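Local coordinates for protein GDP-mannose-dependent alpha-(1-6)-phosphatidylinositol monomannoside mannosyltransferase (Corynebacterium glutamicum, PDB 3OKP) that is a mannosyltransferase with the two-domain GT-B fold, and in the crystal holds guanosine-5'-diphosphate-alpha-D-mannose, at residues R26-T31 / E370-I375; V90-A95 / L100-A105; T317-T322 / R356-A361. One frame throughout, in Å; residues are numbered along the deposited sequence.

How the interactions relate
From the N terminus, helix 20-29 comes first, and interaction 1 joins residues 26-31 on it to helix 365-377, 339 residues on, so the largest loop of the three encloses the other two. Within it, interaction 2 closes a short loop between strand 89-92 of the seven-stranded sheet and helix 102-107 that follows it. Interaction 3 follows in series and ties the loop before strand 323-325 of the six-stranded sheet to helix 345-362. No contacts cross along the chain. Interactions 1 and 2 meet through Trp-91, whose ring touches Phe-28 and Leu-372. Interaction 3 stays apart, its centre about 34 Å from that of interaction 2, but its helix 345-362 leads directly into helix 365-377.

Interaction 1: residues R26-T31 / E370-I375; sequences RDFIAT and ERLTNI
The carbonyl oxygen of Phe-28 faces two groups of Thr-31 and one methyl of Leu-372. Thr-31 N donates to Phe-28 O at 3.2 Å; the Thr-31 hydroxyl also turns to this oxygen, although the modelled length of that bond is too short to be taken literally. Leu-372 CD2 lies 3.5 Å from the same Phe-28 O. The contact joins helix 20-29, on the N-terminal sheet, to helix 365-377 near the C terminus. Such a return of the C-terminal helix to the first Rossmann-like domain is characteristic of the GT-B fold.

Leu-372 carries the second segment's share almost alone. Its CG stands anti to the backbone N (chi1 -179°), which carries the branch across to helix 20-29. From there CD2 reaches Phe-28 CD1 at 3.7 Å and Phe-28 CB at 3.8 Å, while Leu-372 CB lies 3.9 Å from Phe-28 CD1. The leucine methyl approaches the ring obliquely, near its root, and the two side chains slant across one another. Thr-31 OG1 comes more loosely to Leu-372 CD2, at 4.3 Å, at the margin of the contact.

Between the two segments the packing is apolar; just beyond, the Gln-32 amide bonds to Thr-373 OG1. Trp-91 of strand 89-92 touches both Phe-28 and Leu-372, and Trp-365 meets the Phe-28 ring edge to face, which places the phenylalanine between the sheet and the returning helix. Just before Phe-28, and internal to helix 20-29, Arg-26 grips its neighbour Asp-27 side-on with two nitrogens: NE reaches Asp-27 OD1 at 2.8 Å from above the carboxylate plane, and Arg-26 NH2 meets Asp-27 OD2 on the syn side but tilted about 30° out of that plane.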
loop_
_atom_site.group_PDB
_atom_site.type_symbol
_atom_site.label_atom_id
_atom_site.label_comp_id
_atom_site.label_asym_id
_atom_site.label_seq_id
_atom_site.Cartn_x
_atom_site.Cartn_y
_atom_site.Cartn_z
ATOM N N ARG A 26 9.430 7.557 -1.647
ATOM C CA ARG A 26 9.186 9.005 -1.658
ATOM C C ARG A 26 8.563 9.489 -0.339
ATOM O O ARG A 26 9.049 10.444 0.271
ATOM C CB ARG A 26 8.298 9.389 -2.851
ATOM C CG ARG A 26 7.806 10.843 -2.869
ATOM C CD ARG A 26 6.577 10.990 -3.760
ATOM N NE ARG A 26 5.405 10.330 -3.180
ATOM C CZ ARG A 26 4.397 9.816 -3.880
ATOM N NH1 ARG A 26 4.399 9.868 -5.208
ATOM N NH2 ARG A 26 3.385 9.237 -3.250
ATOM N N ASP A 27 7.503 8.815 0.103
ATOM C CA ASP A 27 6.760 9.254 1.284
ATOM C C ASP A 27 7.462 8.943 2.609
ATOM O O ASP A 27 7.372 9.730 3.550
ATOM C CB ASP A 27 5.329 8.708 1.267
ATOM C CG ASP A 27 4.506 9.252 0.106
ATOM O OD1 ASP A 27 4.848 10.325 -0.436
ATOM O OD2 ASP A 27 3.508 8.600 -0.267
ATOM N N PHE A 28 8.165 7.814 2.682
ATOM C CA PHE A 28 8.970 7.505 3.870
ATOM C C PHE A 28 10.173 8.437 4.032
ATOM O O PHE A 28 10.462 8.889 5.144
ATOM C CB PHE A 28 9.411 6.036 3.899
ATOM C CG PHE A 28 8.519 5.156 4.727
ATOM C CD1 PHE A 28 8.415 5.349 6.103
ATOM C CD2 PHE A 28 7.789 4.131 4.138
ATOM C CE1 PHE A 28 7.587 4.545 6.879
ATOM C CE2 PHE A 28 6.956 3.319 4.905
ATOM C CZ PHE A 28 6.855 3.525 6.280
ATOM N N ILE A 29 10.863 8.726 2.928
ATOM C CA ILE A 29 12.025 9.630 2.954
ATOM C C ILE A 29 11.617 11.036 3.416
ATOM O O ILE A 29 12.339 11.681 4.184
ATOM C CB ILE A 29 12.760 9.684 1.581
ATOM C CG1 ILE A 29 13.457 8.351 1.287
ATOM C CG2 ILE A 29 13.794 10.806 1.560
ATOM C CD1 ILE A 29 13.850 8.150 -0.183
ATOM N N ALA A 30 10.447 11.483 2.963
ATOM C CA ALA A 30 9.917 12.806 3.295
ATOM C C ALA A 30 9.638 13.004 4.792
ATOM O O ALA A 30 9.558 14.136 5.262
ATOM C CB ALA A 30 8.665 13.099 2.464
ATOM N N THR A 31 9.508 11.903 5.533
ATOM C CA THR A 31 9.279 11.955 6.984
ATOM C C THR A 31 10.569 12.181 7.777
ATOM O O THR A 31 10.523 12.509 8.967
ATOM C CB THR A 31 8.601 10.667 7.516
ATOM O OG1 THR A 31 9.478 9.547 7.345
ATOM C CG2 THR A 31 7.276 10.399 6.805
ATOM N N GLU A 370 7.746 8.061 12.340
ATOM C CA GLU A 370 8.373 7.832 13.641
ATOM C C GLU A 370 8.970 6.431 13.746
ATOM O O GLU A 370 10.064 6.260 14.292
ATOM C CB GLU A 370 7.380 8.076 14.780
ATOM C CG GLU A 370 7.132 9.544 15.079
ATOM N N ARG A 371 8.251 5.438 13.219
ATOM C CA ARG A 371 8.755 4.064 13.139
ATOM C C ARG A 371 10.058 3.981 12.344
ATOM O O ARG A 371 10.995 3.296 12.760
ATOM C CB ARG A 371 7.717 3.124 12.520
ATOM C CG ARG A 371 6.548 2.762 13.427
ATOM C CD ARG A 371 5.769 1.609 12.814
ATOM N NE ARG A 371 4.573 1.250 13.571
ATOM C CZ ARG A 371 3.767 0.237 13.259
ATOM N NH1 ARG A 371 4.028 -0.527 12.205
ATOM N NH2 ARG A 371 2.700 -0.018 14.002
ATOM N N LEU A 372 10.113 4.673 11.206
ATOM C CA LEU A 372 11.326 4.698 10.385
ATOM C C LEU A 372 12.474 5.405 11.104
ATOM O O LEU A 372 13.618 4.948 11.054
ATOM C CB LEU A 372 11.071 5.337 9.012
ATOM C CG LEU A 372 12.277 5.381 8.058
ATOM C CD1 LEU A 372 12.807 3.977 7.743
ATOM C CD2 LEU A 372 11.950 6.133 6.777
ATOM N N THR A 373 12.159 6.512 11.774
ATOM C CA THR A 373 13.154 7.260 12.544
ATOM C C THR A 373 13.808 6.359 13.595
ATOM O O THR A 373 15.033 6.354 13.734
ATOM C CB THR A 373 12.540 8.524 13.192
ATOM O OG1 THR A 373 11.982 9.353 12.167
ATOM C CG2 THR A 373 13.597 9.329 13.954
ATOM N N ASN A 374 12.988 5.583 14.304
ATOM C CA ASN A 374 13.481 4.646 15.313
ATOM C C ASN A 374 14.434 3.593 14.750
ATOM O O ASN A 374 15.417 3.234 15.399
ATOM C CB ASN A 374 12.316 3.971 16.044
ATOM C CG ASN A 374 11.524 4.941 16.908
ATOM O OD1 ASN A 374 11.969 6.059 17.189
ATOM N ND2 ASN A 374 10.340 4.517 17.334
ATOM N N ILE A 375 14.144 3.114 13.541
ATOM C CA ILE A 375 15.004 2.150 12.858
ATOM C C ILE A 375 16.332 2.799 12.448
ATOM O O ILE A 375 17.405 2.255 12.722
ATOM C CB ILE A 375 14.296 1.517 11.625
ATOM C CG1 ILE A 375 13.040 0.747 12.061
ATOM C CG2 ILE A 375 15.248 0.596 10.857
ATOM C CD1 ILE A 375 12.107 0.359 10.920
#

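Interaction 2: residues V90-A95 / L100-A105; sequences VWFGAA and LMAGTA
Met-101, at the N-cap position of helix 102-107, lies against the end of the Phe-92 ring. Its CB is 4.1 Å from Phe-92 CZ, and its backbone carbon C is nearer still, 3.8 Å from the same CZ. The thioether chain bends at its last torsion (chi3 -67°), which brings Met-101 CE back to 4.2 Å from Phe-92 CE1; the two side chains run at about a right angle. Ala-102 continues the lining on the other flank of the ring tip, with CB 4.0 Å from Phe-92 CE2. Its backbone N also sits near the ring, at an oblique angle. One turn on, Ala-105 N bonds to Met-101 O, and the methyl of Ala-105 points at the strand. There it fits against the branched end of Val-90, with Ala-105 CB 3.9 Å from Val-90 CG2 and 4.1 Å from both Val-90 CB and CG1. The small side chains of Ala-102 and Ala-105 are consistent with the close approach of helix and strand, the bulk being supplied by Phe-92 and Val-90. Val-113 of strand 112-116 touches both Phe-92 and Ala-102. The contact is the strand-to-helix half of a beta-alpha-beta crossover, 89-92, 102-107 and 112-116, in the N-terminal Rossmann-like domain of a GT-B glycosyltransferase.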
loop_
_atom_site.group_PDB
_atom_site.type_symbol
_atom_site.label_atom_id
_atom_site.label_comp_id
_atom_site.label_asym_id
_atom_site.label_seq_id
_atom_site.Cartn_x
_atom_site.Cartn_y
_atom_site.Cartn_z
ATOM N N VAL A 90 22.707 1.871 5.528
ATOM C CA VAL A 90 22.417 1.595 4.125
ATOM C C VAL A 90 21.062 0.900 4.042
ATOM O O VAL A 90 20.870 -0.187 4.600
ATOM C CB VAL A 90 23.529 0.749 3.453
ATOM C CG1 VAL A 90 23.138 0.357 2.026
ATOM C CG2 VAL A 90 24.837 1.517 3.441
ATOM N N TRP A 91 20.124 1.552 3.364
ATOM C CA TRP A 91 18.759 1.063 3.256
ATOM C C TRP A 91 18.440 0.683 1.813
ATOM O O TRP A 91 18.333 1.547 0.942
ATOM C CB TRP A 91 17.779 2.122 3.787
ATOM C CG TRP A 91 16.315 1.752 3.733
ATOM C CD1 TRP A 91 15.778 0.495 3.664
ATOM C CD2 TRP A 91 15.204 2.658 3.791
ATOM N NE1 TRP A 91 14.404 0.567 3.651
ATOM C CE2 TRP A 91 14.025 1.880 3.732
ATOM C CE3 TRP A 91 15.090 4.054 3.878
ATOM C CZ2 TRP A 91 12.746 2.449 3.757
ATOM C CZ3 TRP A 91 13.815 4.621 3.903
ATOM C CH2 TRP A 91 12.661 3.816 3.842
ATOM N N PHE A 92 18.314 -0.619 1.569
ATOM C CA PHE A 92 17.856 -1.116 0.279
ATOM C C PHE A 92 16.332 -1.047 0.257
ATOM O O PHE A 92 15.654 -1.801 0.966
ATOM C CB PHE A 92 18.356 -2.543 0.023
ATOM C CG PHE A 92 19.858 -2.658 -0.034
ATOM C CD1 PHE A 92 20.548 -2.363 -1.206
ATOM C CD2 PHE A 92 20.581 -3.054 1.087
ATOM C CE1 PHE A 92 21.939 -2.459 -1.261
ATOM C CE2 PHE A 92 21.969 -3.155 1.041
ATOM C CZ PHE A 92 22.649 -2.855 -0.136
ATOM N N GLY A 93 15.811 -0.121 -0.549
ATOM C CA GLY A 93 14.373 0.145 -0.630
ATOM C C GLY A 93 13.549 -1.073 -0.996
ATOM O O GLY A 93 12.388 -1.193 -0.594
ATOM N N ALA A 94 14.155 -1.964 -1.774
ATOM C CA ALA A 94 13.580 -3.263 -2.085
ATOM C C ALA A 94 14.680 -4.298 -1.899
ATOM O O ALA A 94 15.784 -4.139 -2.422
ATOM C CB ALA A 94 13.033 -3.287 -3.508
ATOM N N ALA A 95 14.378 -5.345 -1.136
ATOM C CA ALA A 95 15.380 -6.334 -0.735
ATOM C C ALA A 95 15.950 -7.135 -1.906
ATOM O O ALA A 95 17.165 -7.160 -2.110
ATOM C CB ALA A 95 14.809 -7.266 0.334
ATOM N N LEU A 100 21.656 -7.937 -2.073
ATOM C CA LEU A 100 22.795 -8.844 -2.231
ATOM C C LEU A 100 24.130 -8.084 -2.194
ATOM O O LEU A 100 25.195 -8.695 -2.143
ATOM C CB LEU A 100 22.671 -9.676 -3.514
ATOM C CG LEU A 100 21.566 -10.741 -3.567
ATOM C CD1 LEU A 100 21.348 -11.228 -5.001
ATOM C CD2 LEU A 100 21.857 -11.914 -2.638
ATOM N N MET A 101 24.053 -6.752 -2.213
ATOM C CA MET A 101 25.223 -5.880 -2.058
ATOM C C MET A 101 25.444 -5.458 -0.597
ATOM O O MET A 101 26.262 -4.578 -0.316
ATOM C CB MET A 101 25.083 -4.627 -2.933
ATOM C CG MET A 101 24.971 -4.885 -4.435
ATOM S SD MET A 101 25.253 -3.398 -5.431
ATOM C CE MET A 101 23.827 -2.394 -4.999
ATOM N N ALA A 102 24.722 -6.087 0.331
ATOM C CA ALA A 102 24.806 -5.728 1.754
ATOM C C ALA A 102 26.190 -5.990 2.358
ATOM O O ALA A 102 26.652 -5.234 3.219
ATOM C CB ALA A 102 23.728 -6.441 2.553
ATOM N N GLY A 103 26.843 -7.058 1.902
ATOM C CA GLY A 103 28.215 -7.363 2.307
ATOM C C GLY A 103 29.177 -6.226 2.006
ATOM O O GLY A 103 29.968 -5.832 2.864
ATOM N N THR A 104 29.091 -5.692 0.789
ATOM C CA THR A 104 29.902 -4.550 0.354
ATOM C C THR A 104 29.635 -3.314 1.213
ATOM O O THR A 104 30.561 -2.567 1.540
ATOM C CB THR A 104 29.645 -4.211 -1.137
ATOM O OG1 THR A 104 29.956 -5.351 -1.947
ATOM C CG2 THR A 104 30.494 -3.021 -1.596
ATOM N N ALA A 105 28.369 -3.110 1.577
ATOM C CA ALA A 105 27.974 -1.983 2.421
ATOM C C ALA A 105 28.667 -2.018 3.787
ATOM O O ALA A 105 29.156 -0.989 4.260
ATOM C CB ALA A 105 26.453 -1.932 2.579
#

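Interaction 3: residues T317-T322 / R356-A361; sequences TVTPAT and RAHVEA
In the second Rossmann-like domain of the GT-B fold, the loop leading into edge strand 323-325 packs against helix 345-362, and His-358 of that helix is the residue on which the loop rests. Its side chain is met at three places: the face and the edge of the ring, and CB. Thr-319 CG2 lies over one face, 3.7 Å from the ring centroid and 21° off the ring normal, a CH-pi contact displaced toward the rim, with NE2 of His-358 the nearest ring atom at 3.5 Å. The carbonyl oxygen of Thr-317 comes in at the ring edge, in the plane, 3.3 Å from His-358 CE1. Thr-322 CG2 packs at 3.9 Å on His-358 CB, its side chain running at about a right angle to that of the histidine. With chi1 at -178° the imidazole extends away from its backbone N and reaches the loop.

The loop is shaped by its own bonds. Thr-322 N closes a tight turn onto Thr-319 O at 2.9 Å, and Thr-319 N returns to Thr-322 OG1 at 3.1 Å with a nearly straight N-H...O angle of 169°. In both threonines CG2 lies opposite the carbonyl carbon and faces the histidine.

Gln-300 of helix 294-301 joins the pieces: its amide oxygen bonds to His-358 ND1 and Thr-322 OG1, its amide nitrogen to Thr-317 O. Trp-363 meets the imidazole edge to face.

Since an amide oxygen accepts, the bond to Gln-300 is consistent with a hydrogen on ND1. The bond should also limit rotation of the imidazole, and the carbonyl of Thr-317 faces a ring C-H that should be slightly positive, so the contact is probably mildly attractive at the edge as well as over the face.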
loop_
_atom_site.group_PDB
_atom_site.type_symbol
_atom_site.label_atom_id
_atom_site.label_comp_id
_atom_site.label_asym_id
_atom_site.label_seq_id
_atom_site.Cartn_x
_atom_site.Cartn_y
_atom_site.Cartn_z
ATOM N N THR A 317 -5.709 -4.574 8.456
ATOM C CA THR A 317 -5.942 -3.134 8.287
ATOM C C THR A 317 -7.087 -2.598 9.148
ATOM O O THR A 317 -7.148 -1.397 9.419
ATOM C CB THR A 317 -6.224 -2.760 6.815
ATOM O OG1 THR A 317 -7.418 -3.413 6.372
ATOM C CG2 THR A 317 -5.054 -3.153 5.914
ATOM N N VAL A 318 -7.985 -3.488 9.565
ATOM C CA VAL A 318 -9.191 -3.101 10.304
ATOM C C VAL A 318 -9.260 -3.711 11.708
ATOM O O VAL A 318 -8.596 -4.709 12.000
ATOM C CB VAL A 318 -10.493 -3.465 9.528
ATOM C CG1 VAL A 318 -10.576 -2.698 8.206
ATOM C CG2 VAL A 318 -10.603 -4.979 9.301
ATOM N N THR A 319 -10.062 -3.086 12.568
ATOM C CA THR A 319 -10.385 -3.628 13.888
ATOM C C THR A 319 -11.894 -3.897 13.922
ATOM O O THR A 319 -12.616 -3.402 13.056
ATOM C CB THR A 319 -10.004 -2.647 15.031
ATOM O OG1 THR A 319 -10.970 -1.594 15.110
ATOM C CG2 THR A 319 -8.609 -2.051 14.818
ATOM N N PRO A 320 -12.378 -4.686 14.908
ATOM C CA PRO A 320 -13.826 -4.892 15.057
ATOM C C PRO A 320 -14.632 -3.590 15.179
ATOM O O PRO A 320 -15.827 -3.578 14.881
ATOM C CB PRO A 320 -13.930 -5.705 16.351
ATOM C CG PRO A 320 -12.633 -6.430 16.431
ATOM C CD PRO A 320 -11.620 -5.455 15.913
ATOM N N ALA A 321 -13.982 -2.508 15.607
ATOM C CA ALA A 321 -14.640 -1.204 15.710
ATOM C C ALA A 321 -14.748 -0.461 14.374
ATOM O O ALA A 321 -15.628 0.381 14.204
ATOM C CB ALA A 321 -13.934 -0.330 16.744
ATOM N N THR A 322 -13.863 -0.771 13.430
ATOM C CA THR A 322 -13.726 0.051 12.222
ATOM C C THR A 322 -14.234 -0.611 10.942
ATOM O O THR A 322 -14.564 0.074 9.966
ATOM C CB THR A 322 -12.258 0.500 11.994
ATOM O OG1 THR A 322 -11.483 -0.597 11.495
ATOM C CG2 THR A 322 -11.637 1.030 13.280
ATOM N N ARG A 356 -11.343 6.611 11.443
ATOM C CA ARG A 356 -10.528 7.825 11.437
ATOM C C ARG A 356 -9.561 7.870 12.623
ATOM O O ARG A 356 -8.379 8.164 12.452
ATOM C CB ARG A 356 -11.419 9.077 11.398
ATOM C CG ARG A 356 -10.675 10.416 11.496
ATOM C CD ARG A 356 -9.810 10.671 10.271
ATOM N NE ARG A 356 -8.969 11.856 10.422
ATOM C CZ ARG A 356 -8.172 12.343 9.473
ATOM N NH1 ARG A 356 -8.102 11.758 8.283
ATOM N NH2 ARG A 356 -7.445 13.428 9.714
ATOM N N ALA A 357 -10.071 7.571 13.817
ATOM C CA ALA A 357 -9.252 7.525 15.028
ATOM C C ALA A 357 -8.160 6.457 14.926
ATOM O O ALA A 357 -7.024 6.679 15.360
ATOM C CB ALA A 357 -10.128 7.282 16.253
ATOM N N HIS A 358 -8.512 5.312 14.343
ATOM C CA HIS A 358 -7.588 4.187 14.176
ATOM C C HIS A 358 -6.364 4.546 13.331
ATOM O O HIS A 358 -5.228 4.301 13.746
ATOM C CB HIS A 358 -8.322 2.976 13.580
ATOM C CG HIS A 358 -7.462 1.759 13.417
ATOM N ND1 HIS A 358 -7.409 1.040 12.242
ATOM C CD2 HIS A 358 -6.627 1.132 14.280
ATOM C CE1 HIS A 358 -6.577 0.024 12.389
ATOM N NE2 HIS A 358 -6.089 0.058 13.615
ATOM N N VAL A 359 -6.598 5.129 12.156
ATOM C CA VAL A 359 -5.500 5.516 11.261
ATOM C C VAL A 359 -4.654 6.667 11.822
ATOM O O VAL A 359 -3.439 6.698 11.623
ATOM C CB VAL A 359 -5.974 5.828 9.809
ATOM C CG1 VAL A 359 -6.467 4.555 9.117
ATOM C CG2 VAL A 359 -7.047 6.901 9.792
ATOM N N GLU A 360 -5.295 7.598 12.531
ATOM C CA GLU A 360 -4.572 8.689 13.189
ATOM C C GLU A 360 -3.655 8.169 14.298
ATOM O O GLU A 360 -2.601 8.750 14.564
ATOM C CB GLU A 360 -5.537 9.729 13.761
ATOM C CG GLU A 360 -6.170 10.636 12.724
ATOM C CD GLU A 360 -6.775 11.880 13.341
ATOM O OE1 GLU A 360 -6.017 12.828 13.641
ATOM O OE2 GLU A 360 -8.008 11.917 13.523
ATOM N N ALA A 361 -4.061 7.071 14.932
ATOM C CA ALA A 361 -3.284 6.470 16.014
ATOM C C ALA A 361 -2.224 5.476 15.534
ATOM O O ALA A 361 -1.203 5.291 16.196
ATOM C CB ALA A 361 -4.216 5.807 17.032
#